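Local coordinates for cell wall surface anchor family protein (Streptococcus agalactiae, PDB 3PHS) that serves as the minor pilin GBS52 of the pilus and mediates adhesion to lung epithelial cells through an IgG-like domain, at residues 20-23 with 24-28. Numbering follows the deposited sequence.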
# COMPACT_ATOMS: atom_id res chain seq x y z
N LEU A 20 -4.56 -5.86 15.34
CA LEU A 20 -5.90 -6.43 15.15
C LEU A 20 -6.54 -5.88 13.90
O LEU A 20 -6.50 -4.67 13.65
CB LEU A 20 -6.82 -6.10 16.35
CG LEU A 20 -6.29 -6.52 17.73
CD1 LEU A 20 -7.24 -6.08 18.85
CD2 LEU A 20 -6.06 -8.04 17.76
N GLU A 21 -7.12 -6.77 13.10
CA GLU A 21 -7.96 -6.32 12.00
C GLU A 21 -9.38 -6.22 12.55
O GLU A 21 -10.00 -7.23 12.88
CB GLU A 21 -7.87 -7.28 10.79
CG GLU A 21 -6.52 -7.14 10.07
CD GLU A 21 -6.35 -8.07 8.87
OE1 GLU A 21 -7.20 -8.96 8.64
OE2 GLU A 21 -5.33 -7.91 8.18
N ALA A 22 -9.86 -4.99 12.66
CA ALA A 22 -11.15 -4.70 13.27
C ALA A 22 -12.04 -4.01 12.24
O ALA A 22 -11.54 -3.42 11.28
CB ALA A 22 -10.96 -3.80 14.51
N ARG A 23 -13.35 -4.06 12.47
CA ARG A 23 -14.32 -3.34 11.63
C ARG A 23 -14.40 -1.87 12.05
O ARG A 23 -14.16 -1.54 13.22
CB ARG A 23 -15.72 -3.96 11.79
CG ARG A 23 -15.82 -5.48 11.52
CD ARG A 23 -17.15 -6.06 12.05
NE ARG A 23 -17.17 -6.17 13.53
CZ ARG A 23 -18.15 -6.74 14.23
NH1 ARG A 23 -19.19 -7.28 13.61
NH2 ARG A 23 -18.10 -6.78 15.56
N ASP A 24 -14.77 -0.99 11.12
CA ASP A 24 -14.86 0.43 11.45
C ASP A 24 -15.73 0.61 12.70
O ASP A 24 -15.43 1.46 13.55
CB ASP A 24 -15.41 1.27 10.28
CG ASP A 24 -14.38 1.53 9.18
OD1 ASP A 24 -13.23 1.01 9.24
OD2 ASP A 24 -14.72 2.27 8.22
N ILE A 25 -16.77 -0.22 12.84
CA ILE A 25 -17.67 -0.14 14.01
C ILE A 25 -17.07 -0.66 15.34
O ILE A 25 -17.56 -0.29 16.42
CB ILE A 25 -19.06 -0.80 13.77
CG1 ILE A 25 -18.92 -2.29 13.43
CG2 ILE A 25 -19.80 -0.04 12.67
CD1 ILE A 25 -19.74 -3.18 14.31
N ASP A 26 -16.05 -1.50 15.25
CA ASP A 26 -15.29 -1.98 16.41
C ASP A 26 -14.35 -0.90 16.94
O ASP A 26 -13.80 -1.04 18.03
CB ASP A 26 -14.44 -3.21 16.05
CG ASP A 26 -15.27 -4.44 15.68
OD1 ASP A 26 -16.37 -4.61 16.24
OD2 ASP A 26 -14.80 -5.25 14.83
N ARG A 27 -14.12 0.14 16.15
CA ARG A 27 -13.14 1.13 16.57
C ARG A 27 -13.51 2.56 16.26
O ARG A 27 -12.79 3.23 15.50
CB ARG A 27 -11.75 0.80 16.01
CG ARG A 27 -10.66 1.31 16.91
CD ARG A 27 -9.26 1.09 16.34
NE ARG A 27 -8.31 1.68 17.27
CZ ARG A 27 -6.99 1.58 17.19
NH1 ARG A 27 -6.42 0.91 16.18
NH2 ARG A 27 -6.25 2.16 18.12
N PRO A 28 -14.61 3.05 16.86
CA PRO A 28 -14.98 4.46 16.68
C PRO A 28 -13.94 5.34 17.36
O PRO A 28 -13.35 4.92 18.37
CB PRO A 28 -16.32 4.59 17.42
CG PRO A 28 -16.28 3.50 18.46
CD PRO A 28 -15.47 2.38 17.86
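Asp26 OD2 is gripped by two nitrogens of Arg23, which reach it from the same face of the carboxylate plane. Arg23 N comes in on the anti side at 3.0 Å from Asp26 OD2. Arg23 NE takes the syn side, 2.9 Å from Asp26 OD2 along a nearly straight N-H (171°), with the oxygen close to the guanidinium plane. Arg23 NH2 meets the syn lone pair of Asp26 OD1 at 2.9 Å, through a more bent bond. This salt bridge is side-on, one nitrogen to each oxygen, although the two planes stand 51° apart. The arginine chain bends at chi3 (-73°), which swings NE and NH2 to the carboxylate of Asp26.

Asp26 N donates to Arg23 O at 2.8 Å and Arg27 N to Asp24 O, making a short 3-10 segment in which the Asp26 side chain in return takes the N-H of Arg23. It follows strand 13-21 in the N-terminal of the two beta domains of this Ig-like pilin, leading toward strand 40-41. Aspartate suits position 26 because its short chain reaches both backbone and guanidinium.

Over one guanidinium face lies Ile25 CD1, 3.9 Å from Arg23 CZ, an aliphatic lid at the surface. The small methyl of Ala22 lets Asp26 CB approach to 3.9 Å from Ala22 CB. The neighbouring charges turn elsewhere: Asp24 pairs with Lys228, while Arg27 bonds to the carbonyl oxygens of Tyr128 and Gln31.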